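Local coordinates for metalloprotease stcE (Escherichia coli, PDB 4DNY), which is a secreted zinc metalloprotease and mucinase that probably cleaves O-linked glycoproteins, aiding adhesion and immune evasion during enterohemorrhagic infection, at residues N22-I27 against T50-V55; I57-G62 against S85-S90; G78-F83 against L109-N114. All coordinates share one frame; numbering follows the deposited sequence.

All three contacts belong to one mixed five-stranded sheet and step across it strand by strand. Interaction 1 pairs the outermost strand 25-28 with the start of strand 54-60; interaction 2 joins the far end of that strand to the end of strand 80-86, about 21 Å away between centres. Interaction 3 sets the start of strand 80-86 against strand 107-113, its centre about 11 Å from that of interaction 1 and about 20 Å from that of interaction 2. Along the chain interaction 1 closes first, whereas the segments of interactions 2 and 3 alternate. Parallel pairing thus gives way to antiparallel pairing within this beta-sandwich domain.

Interaction 1: residues N22-I27 against T50-V55; sequences NGTKKI and TNNALV
A parallel strand pair at the edge of the mixed sheet begins here, with an Asx turn at Asn-22 leading into it and Thr-24 meeting Ala-53 and Leu-54. Thr-24 OG1 takes the N-H of Ala-53 at 2.9 Å, and the same N-H bonds weakly to Thr-24 O. Leu-54 N reaches that carbonyl too, 3.3 Å from Thr-24 O. The next rung is straighter: Lys-26 N to Leu-54 O, 2.9 Å, with 164° at the hydrogen. With chi1 at 59°, Thr-24 OG1 sits between its own N and carbonyl carbon, where it can also donate to Asn-22 OD1 at 2.6 Å, in the carbonyl plane and on a lone pair. Thr-24 N comes to OD1 from above that plane, closing the Asx turn. On one face Lys-25 and Leu-54 run side by side, Lys-25 CG 3.9 Å from Leu-54 CD2, while the lysine ammonium pairs with Glu-56. On the other, Lys-26 CB rests 3.7 Å from Asn-52 ND2, an amide that donates to His-48 O; the Lys-26 chain, bent at chi2, carries NZ to Glu-33. The threonine hydroxyl works as a relay, donating to Asn-22 OD1 and accepting from Ala-53 N, which ties the turn to segment 50-55.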
loop_
_atom_site.group_PDB
_atom_site.type_symbol
_atom_site.label_atom_id
_atom_site.label_comp_id
_atom_site.label_asym_id
_atom_site.label_seq_id
_atom_site.Cartn_x
_atom_site.Cartn_y
_atom_site.Cartn_z
ATOM N N ASN A 22 7.343 -9.762 -10.597
ATOM C CA ASN A 22 7.590 -9.346 -11.980
ATOM C C ASN A 22 7.355 -7.853 -12.123
ATOM O O ASN A 22 7.121 -7.210 -11.126
ATOM C CB ASN A 22 6.783 -10.177 -12.977
ATOM C CG ASN A 22 5.283 -10.035 -12.814
ATOM O OD1 ASN A 22 4.783 -9.037 -12.409
ATOM N ND2 ASN A 22 4.570 -11.089 -13.155
ATOM N N GLY A 23 7.414 -7.348 -13.365
ATOM C CA GLY A 23 7.216 -5.931 -13.653
ATOM C C GLY A 23 5.818 -5.424 -13.825
ATOM O O GLY A 23 5.615 -4.341 -14.398
ATOM N N THR A 24 4.823 -6.212 -13.489
ATOM C CA THR A 24 3.437 -5.711 -13.543
ATOM C C THR A 24 3.202 -4.790 -12.355
ATOM O O THR A 24 3.244 -5.230 -11.179
ATOM C CB THR A 24 2.400 -6.880 -13.609
ATOM O OG1 THR A 24 2.520 -7.741 -12.479
ATOM C CG2 THR A 24 2.626 -7.694 -14.917
ATOM N N LYS A 25 3.055 -3.499 -12.620
ATOM C CA LYS A 25 2.989 -2.509 -11.569
ATOM C C LYS A 25 1.826 -1.623 -11.814
ATOM O O LYS A 25 1.697 -1.016 -12.879
ATOM C CB LYS A 25 4.246 -1.651 -11.631
ATOM C CG LYS A 25 4.315 -0.602 -10.542
ATOM C CD LYS A 25 5.425 0.319 -10.859
ATOM C CE LYS A 25 5.756 1.226 -9.773
ATOM N NZ LYS A 25 6.987 1.987 -10.051
ATOM N N LYS A 26 0.945 -1.467 -10.835
ATOM C CA LYS A 26 -0.166 -0.514 -10.868
ATOM C C LYS A 26 0.156 0.688 -10.081
ATOM O O LYS A 26 0.432 0.610 -8.917
ATOM C CB LYS A 26 -1.416 -1.178 -10.296
ATOM C CG LYS A 26 -2.528 -0.205 -9.967
ATOM C CD LYS A 26 -3.228 0.408 -11.193
ATOM C CE LYS A 26 -4.277 1.460 -10.758
ATOM N NZ LYS A 26 -5.069 2.034 -11.890
ATOM N N ILE A 27 0.050 1.862 -10.718
ATOM C CA ILE A 27 0.223 3.124 -9.983
ATOM C C ILE A 27 -1.135 3.724 -9.690
ATOM O O ILE A 27 -1.973 3.818 -10.558
ATOM C CB ILE A 27 1.043 4.155 -10.815
ATOM C CG1 ILE A 27 2.470 3.684 -10.953
ATOM C CG2 ILE A 27 1.013 5.535 -10.194
ATOM C CD1 ILE A 27 2.590 2.621 -11.928
ATOM N N THR A 50 -4.638 -8.469 -8.080
ATOM C CA THR A 50 -4.962 -9.721 -8.767
ATOM C C THR A 50 -4.211 -9.827 -10.096
ATOM O O THR A 50 -3.900 -10.941 -10.542
ATOM C CB THR A 50 -6.504 -9.917 -8.920
ATOM O OG1 THR A 50 -7.036 -8.867 -9.685
ATOM C CG2 THR A 50 -7.175 -9.941 -7.570
ATOM N N ASN A 51 -3.966 -8.695 -10.744
ATOM C CA ASN A 51 -3.241 -8.676 -12.043
ATOM C C ASN A 51 -1.883 -7.971 -12.037
ATOM O O ASN A 51 -1.256 -7.801 -13.102
ATOM C CB ASN A 51 -4.137 -8.083 -13.134
ATOM C CG ASN A 51 -5.363 -8.939 -13.390
ATOM O OD1 ASN A 51 -6.476 -8.442 -13.251
ATOM N ND2 ASN A 51 -5.167 -10.231 -13.716
ATOM N N ASN A 52 -1.429 -7.556 -10.845
ATOM C CA ASN A 52 -0.152 -6.877 -10.671
ATOM C C ASN A 52 0.628 -7.409 -9.499
ATOM O O ASN A 52 0.035 -7.711 -8.462
ATOM C CB ASN A 52 -0.386 -5.376 -10.442
ATOM C CG ASN A 52 -0.963 -4.692 -11.684
ATOM O OD1 ASN A 52 -0.214 -4.339 -12.581
ATOM N ND2 ASN A 52 -2.280 -4.511 -11.738
ATOM N N ALA A 53 1.945 -7.439 -9.652
ATOM C CA ALA A 53 2.871 -7.842 -8.583
ATOM C C ALA A 53 3.047 -6.776 -7.529
ATOM O O ALA A 53 3.359 -7.054 -6.371
ATOM C CB ALA A 53 4.240 -8.136 -9.184
ATOM N N LEU A 54 2.874 -5.526 -7.924
ATOM C CA LEU A 54 3.049 -4.364 -7.053
ATOM C C LEU A 54 2.043 -3.288 -7.338
ATOM O O LEU A 54 1.755 -2.966 -8.525
ATOM C CB LEU A 54 4.482 -3.855 -7.194
ATOM C CG LEU A 54 4.895 -2.764 -6.118
ATOM C CD1 LEU A 54 6.329 -2.966 -5.678
ATOM C CD2 LEU A 54 4.640 -1.475 -6.744
ATOM N N VAL A 55 1.507 -2.689 -6.266
ATOM C CA VAL A 55 0.687 -1.464 -6.364
ATOM C C VAL A 55 1.497 -0.364 -5.721
ATOM O O VAL A 55 1.988 -0.538 -4.578
ATOM C CB VAL A 55 -0.656 -1.614 -5.667
ATOM C CG1 VAL A 55 -1.338 -0.243 -5.443
ATOM C CG2 VAL A 55 -1.614 -2.569 -6.467
#

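Interaction 2: residues I57-G62 against S85-S90; sequences IHTANG and SSAGYS
Asn-61 OD1 is gripped by two donors where parallel strands 54-60 and 80-86 run out into loops. The N-H of Gly-88 reaches it almost straight, Gly-88 N 2.9 Å from Asn-61 OD1 with 176° at the hydrogen, and a water donates to the same oxygen while accepting from Tyr-89 N. A second water bridges Asn-61 N and Ser-86 O. One step back, the backbone Ser-86 N lies 2.8 Å from Thr-59 O in a nearly straight bond, 169° at the hydrogen, but approaches from above the carbonyl plane. Ser-86 OG adds a second bond to that carbonyl in one of its two conformers. Between these polar links the methyl of Ala-87 packs on the Ala-60 backbone, its CB 3.6 Å from Ala-60 C, with Trp-64 as a further neighbour. Ser-85 OG bends the departing chain in an ST turn by accepting from Ala-87 N. Beyond Thr-59 and Ser-86, the two segments are still held together by side-chain and water bonds: an asparagine carbonyl stands in for a backbone one, and two waters add bridges, from Asn-61 OD1 to Tyr-89 N and from Asn-61 N to Ser-86 O.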
loop_
_atom_site.group_PDB
_atom_site.type_symbol
_atom_site.label_atom_id
_atom_site.label_comp_id
_atom_site.label_asym_id
_atom_site.label_seq_id
_atom_site.Cartn_x
_atom_site.Cartn_y
_atom_site.Cartn_z
ATOM N N ILE A 57 1.222 3.608 -4.583
ATOM C CA ILE A 57 0.261 4.659 -4.302
ATOM C C ILE A 57 0.967 5.952 -4.070
ATOM O O ILE A 57 1.908 6.034 -3.269
ATOM C CB ILE A 57 -0.539 4.280 -3.044
ATOM C CG1 ILE A 57 -1.421 3.075 -3.333
ATOM C CG2 ILE A 57 -1.378 5.500 -2.487
ATOM C CD1 ILE A 57 -1.962 2.344 -2.046
ATOM N N HIS A 58 0.547 6.973 -4.817
ATOM C CA HIS A 58 1.125 8.333 -4.675
ATOM C C HIS A 58 0.060 9.261 -4.136
ATOM O O HIS A 58 -0.879 9.615 -4.852
ATOM C CB HIS A 58 1.537 8.863 -6.031
ATOM C CG HIS A 58 2.692 8.154 -6.638
ATOM N ND1 HIS A 58 3.088 8.405 -7.944
ATOM C CD2 HIS A 58 3.416 7.087 -6.211
ATOM C CE1 HIS A 58 4.124 7.615 -8.206
ATOM N NE2 HIS A 58 4.340 6.792 -7.182
ATOM N N THR A 59 0.163 9.641 -2.846
ATOM C CA THR A 59 -0.694 10.689 -2.296
ATOM C C THR A 59 -0.018 12.039 -2.553
ATOM O O THR A 59 1.230 12.109 -2.633
ATOM C CB THR A 59 -0.966 10.469 -0.835
ATOM O OG1 THR A 59 0.266 10.245 -0.168
ATOM C CG2 THR A 59 -1.941 9.262 -0.600
ATOM N N ALA A 60 -0.801 13.085 -2.662
ATOM C CA ALA A 60 -0.276 14.425 -2.939
ATOM C C ALA A 60 -1.226 15.433 -2.394
ATOM O O ALA A 60 -2.341 15.094 -1.975
ATOM C CB ALA A 60 -0.081 14.602 -4.483
ATOM N N ASN A 61 -0.810 16.725 -2.390
ATOM C CA ASN A 61 -1.739 17.771 -2.032
ATOM C C ASN A 61 -2.939 17.739 -3.007
ATOM O O ASN A 61 -2.780 17.621 -4.219
ATOM C CB ASN A 61 -1.041 19.107 -2.041
ATOM C CG ASN A 61 -0.052 19.288 -0.881
ATOM O OD1 ASN A 61 -0.229 18.644 0.175
ATOM N ND2 ASN A 61 0.934 20.148 -1.062
ATOM N N GLY A 62 -4.127 17.741 -2.413
ATOM C CA GLY A 62 -5.356 17.642 -3.182
ATOM C C GLY A 62 -5.730 16.220 -3.562
ATOM O O GLY A 62 -6.708 16.030 -4.309
ATOM N N SER A 85 4.463 9.599 -0.466
ATOM C CA SER A 85 3.644 10.755 -0.092
ATOM C C SER A 85 4.302 12.070 -0.513
ATOM O O SER A 85 5.430 12.382 -0.117
ATOM C CB SER A 85 3.435 10.817 1.399
ATOM O OG SER A 85 2.841 12.077 1.703
ATOM N N SER A 86 3.539 12.872 -1.242
ATOM C CA SER A 86 3.907 14.287 -1.447
ATOM C C SER A 86 2.788 15.164 -0.872
ATOM O O SER A 86 2.633 16.328 -1.238
ATOM C CB SER A 86 4.228 14.590 -2.933
ATOM O OG SER A 86 3.154 14.243 -3.764
ATOM N N ALA A 87 2.004 14.595 0.055
ATOM C CA ALA A 87 0.867 15.298 0.693
ATOM C C ALA A 87 1.320 15.876 2.039
ATOM O O ALA A 87 1.869 15.143 2.859
ATOM C CB ALA A 87 -0.285 14.350 0.930
ATOM N N GLY A 88 1.053 17.146 2.252
ATOM C CA GLY A 88 1.344 17.791 3.542
ATOM C C GLY A 88 0.670 17.115 4.702
ATOM O O GLY A 88 1.287 16.916 5.767
ATOM N N TYR A 89 -0.593 16.723 4.538
ATOM C CA TYR A 89 -1.281 15.959 5.567
ATOM C C TYR A 89 -0.743 14.559 5.696
ATOM O O TYR A 89 -0.437 13.918 4.700
ATOM C CB TYR A 89 -2.811 15.869 5.336
ATOM C CG TYR A 89 -3.578 17.167 5.402
ATOM C CD1 TYR A 89 -3.307 18.109 6.346
ATOM C CD2 TYR A 89 -4.624 17.372 4.565
ATOM C CE1 TYR A 89 -4.050 19.292 6.431
ATOM C CE2 TYR A 89 -5.362 18.569 4.640
ATOM C CZ TYR A 89 -5.076 19.507 5.575
ATOM O OH TYR A 89 -5.803 20.689 5.643
ATOM N N SER A 90 -0.640 14.078 6.912
ATOM C CA SER A 90 -0.210 12.717 7.138
ATOM C C SER A 90 -1.367 11.744 6.951
ATOM O O SER A 90 -2.536 12.135 7.057
ATOM C CB SER A 90 0.396 12.552 8.555
ATOM O OG SER A 90 -0.557 12.723 9.609
HETATM O O HOH W 1 -2.089 17.197 1.914
HETATM O O HOH W 2 1.598 17.550 -3.843
#

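Interaction 3: residues G78-F83 against L109-N114; sequences GKMVRF and LFKYVN
An antiparallel strand pair near the middle of the beta-sandwich domain's five-stranded sheet joins 80-83 to 109-113; the axes of these short strands approach to 4.6 Å, their N-to-C directions 167° apart. Val-81 and Phe-110 form the hydrogen-bonded pair: Val-81 N donates to Phe-110 O, and Phe-110 N returns a bond of 2.9 Å to Val-81 O. The ladder goes on through Tyr-112 N to Lys-79 O and closes with Gly-78 N to Tyr-112 O at 2.8 Å. Gly-78 itself has positive phi, a backbone shape that suits glycine just ahead of the strand.

On the face of Met-80 and Leu-109, the methionine chain slants across the leucine; its bend at chi3 (62°) turns the terminal methyl to the branch, Met-80 CE 3.7 Å from Leu-109 CD1. That same CD1 packs 3.8 Å from Arg-82 CB, while the guanidinium goes on to a salt bridge with Glu-56. Lys-111 CB lies against Met-80 CG, and its extended chain carries NZ to Asp-17 O and to a water that lies near Gly-78 O and may donate to it.

The face of Val-81 and Phe-110 is turned into the hydrophobic core, where Trp-117, Leu-102 and Val-100 gather round it and Tyr-95 meets Phe-110 edge-to-face. There the rings of Phe-83 and Phe-110 touch rim to rim, planes at 84°, with Phe-83 CE2 3.7 Å from Phe-110 CE2.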
loop_
_atom_site.group_PDB
_atom_site.type_symbol
_atom_site.label_atom_id
_atom_site.label_comp_id
_atom_site.label_asym_id
_atom_site.label_seq_id
_atom_site.Cartn_x
_atom_site.Cartn_y
_atom_site.Cartn_z
ATOM N N GLY A 78 3.040 -12.965 -1.651
ATOM C CA GLY A 78 4.181 -12.391 -2.359
ATOM C C GLY A 78 3.954 -11.025 -2.986
ATOM O O GLY A 78 4.886 -10.458 -3.608
ATOM N N LYS A 79 2.756 -10.505 -2.863
ATOM C CA LYS A 79 2.425 -9.205 -3.429
ATOM C C LYS A 79 3.051 -8.084 -2.607
ATOM O O LYS A 79 3.290 -8.205 -1.420
ATOM C CB LYS A 79 0.900 -9.011 -3.492
ATOM C CG LYS A 79 0.200 -10.002 -4.371
ATOM C CD LYS A 79 0.620 -9.909 -5.816
ATOM C CE LYS A 79 -0.148 -10.887 -6.733
ATOM N NZ LYS A 79 -0.069 -10.585 -8.144
ATOM N N MET A 80 3.203 -6.908 -3.262
ATOM C CA MET A 80 3.855 -5.744 -2.641
ATOM C C MET A 80 3.044 -4.474 -2.823
ATOM O O MET A 80 2.344 -4.313 -3.817
ATOM C CB MET A 80 5.287 -5.579 -3.160
ATOM C CG MET A 80 6.163 -6.704 -2.746
ATOM S SD MET A 80 7.816 -6.587 -3.473
ATOM C CE MET A 80 8.494 -5.017 -2.813
ATOM N N VAL A 81 3.193 -3.571 -1.867
ATOM C CA VAL A 81 2.576 -2.237 -1.938
ATOM C C VAL A 81 3.613 -1.202 -1.546
ATOM O O VAL A 81 4.244 -1.325 -0.487
ATOM C CB VAL A 81 1.314 -2.089 -1.022
ATOM C CG1 VAL A 81 0.706 -0.689 -1.184
ATOM C CG2 VAL A 81 0.293 -3.169 -1.429
ATOM N N ARG A 82 3.788 -0.198 -2.383
ATOM C CA ARG A 82 4.671 0.932 -2.104
ATOM C C ARG A 82 3.844 2.186 -1.947
ATOM O O ARG A 82 2.859 2.384 -2.671
ATOM C CB ARG A 82 5.695 1.122 -3.255
ATOM C CG ARG A 82 6.686 2.237 -2.947
ATOM C CD ARG A 82 7.709 2.390 -4.022
ATOM N NE ARG A 82 8.598 1.209 -4.113
ATOM C CZ ARG A 82 8.765 0.457 -5.185
ATOM N NH1 ARG A 82 8.061 0.732 -6.311
ATOM N NH2 ARG A 82 9.630 -0.566 -5.218
ATOM N N PHE A 83 4.194 3.029 -0.984
ATOM C CA PHE A 83 3.573 4.376 -0.793
ATOM C C PHE A 83 4.623 5.426 -0.994
ATOM O O PHE A 83 5.729 5.287 -0.475
ATOM C CB PHE A 83 3.017 4.538 0.614
ATOM C CG PHE A 83 1.820 3.695 0.877
ATOM C CD1 PHE A 83 0.561 4.202 0.719
ATOM C CD2 PHE A 83 1.954 2.366 1.307
ATOM C CE1 PHE A 83 -0.554 3.401 0.944
ATOM C CE2 PHE A 83 0.836 1.586 1.571
ATOM C CZ PHE A 83 -0.403 2.107 1.375
ATOM N N LEU A 109 7.209 0.627 2.129
ATOM C CA LEU A 109 7.138 -0.545 1.281
ATOM C C LEU A 109 6.725 -1.793 2.096
ATOM O O LEU A 109 7.239 -1.987 3.224
ATOM C CB LEU A 109 8.473 -0.814 0.638
ATOM C CG LEU A 109 8.561 -1.950 -0.392
ATOM C CD1 LEU A 109 7.679 -1.622 -1.634
ATOM C CD2 LEU A 109 9.985 -2.186 -0.832
ATOM N N PHE A 110 5.798 -2.578 1.562
ATOM C CA PHE A 110 5.197 -3.732 2.210
ATOM C C PHE A 110 5.216 -4.935 1.282
ATOM O O PHE A 110 5.094 -4.794 0.057
ATOM C CB PHE A 110 3.740 -3.442 2.609
ATOM C CG PHE A 110 3.557 -2.311 3.558
ATOM C CD1 PHE A 110 3.448 -2.520 4.935
ATOM C CD2 PHE A 110 3.457 -1.027 3.100
ATOM C CE1 PHE A 110 3.276 -1.465 5.802
ATOM C CE2 PHE A 110 3.255 0.048 3.980
ATOM C CZ PHE A 110 3.145 -0.206 5.334
ATOM N N LYS A 111 5.364 -6.131 1.870
ATOM C CA LYS A 111 5.246 -7.403 1.176
ATOM C C LYS A 111 4.485 -8.412 2.044
ATOM O O LYS A 111 4.699 -8.480 3.221
ATOM C CB LYS A 111 6.646 -7.957 0.835
ATOM C CG LYS A 111 6.614 -9.277 0.079
ATOM C CD LYS A 111 7.961 -9.682 -0.471
ATOM C CE LYS A 111 7.925 -11.069 -1.032
ATOM N NZ LYS A 111 9.182 -11.486 -1.788
ATOM N N TYR A 112 3.587 -9.183 1.419
ATOM C CA TYR A 112 2.737 -10.128 2.113
ATOM C C TYR A 112 3.389 -11.523 2.004
ATOM O O TYR A 112 3.626 -12.000 0.902
ATOM C CB TYR A 112 1.372 -10.147 1.436
ATOM C CG TYR A 112 0.243 -10.696 2.247
ATOM C CD1 TYR A 112 -0.381 -9.928 3.211
ATOM C CD2 TYR A 112 -0.295 -11.937 1.953
ATOM C CE1 TYR A 112 -1.450 -10.366 3.919
ATOM C CE2 TYR A 112 -1.424 -12.393 2.656
ATOM C CZ TYR A 112 -2.002 -11.583 3.625
ATOM O OH TYR A 112 -3.143 -12.027 4.309
ATOM N N VAL A 113 3.722 -12.119 3.134
ATOM C CA VAL A 113 4.370 -13.422 3.158
ATOM C C VAL A 113 3.613 -14.325 4.125
ATOM O O VAL A 113 3.530 -14.019 5.344
ATOM C CB VAL A 113 5.855 -13.329 3.556
ATOM C CG1 VAL A 113 6.499 -14.675 3.475
ATOM C CG2 VAL A 113 6.567 -12.318 2.612
ATOM N N ASN A 114 3.142 -15.441 3.596
ATOM C CA ASN A 114 2.430 -16.461 4.383
ATOM C C ASN A 114 1.360 -15.865 5.272
ATOM O O ASN A 114 1.280 -16.198 6.489
ATOM C CB ASN A 114 3.366 -17.348 5.160
ATOM C CG ASN A 114 2.692 -18.585 5.682
ATOM O OD1 ASN A 114 1.786 -19.145 5.029
ATOM N ND2 ASN A 114 3.061 -19.038 6.890
HETATM O O HOH W 3 7.811 -10.564 -4.182
#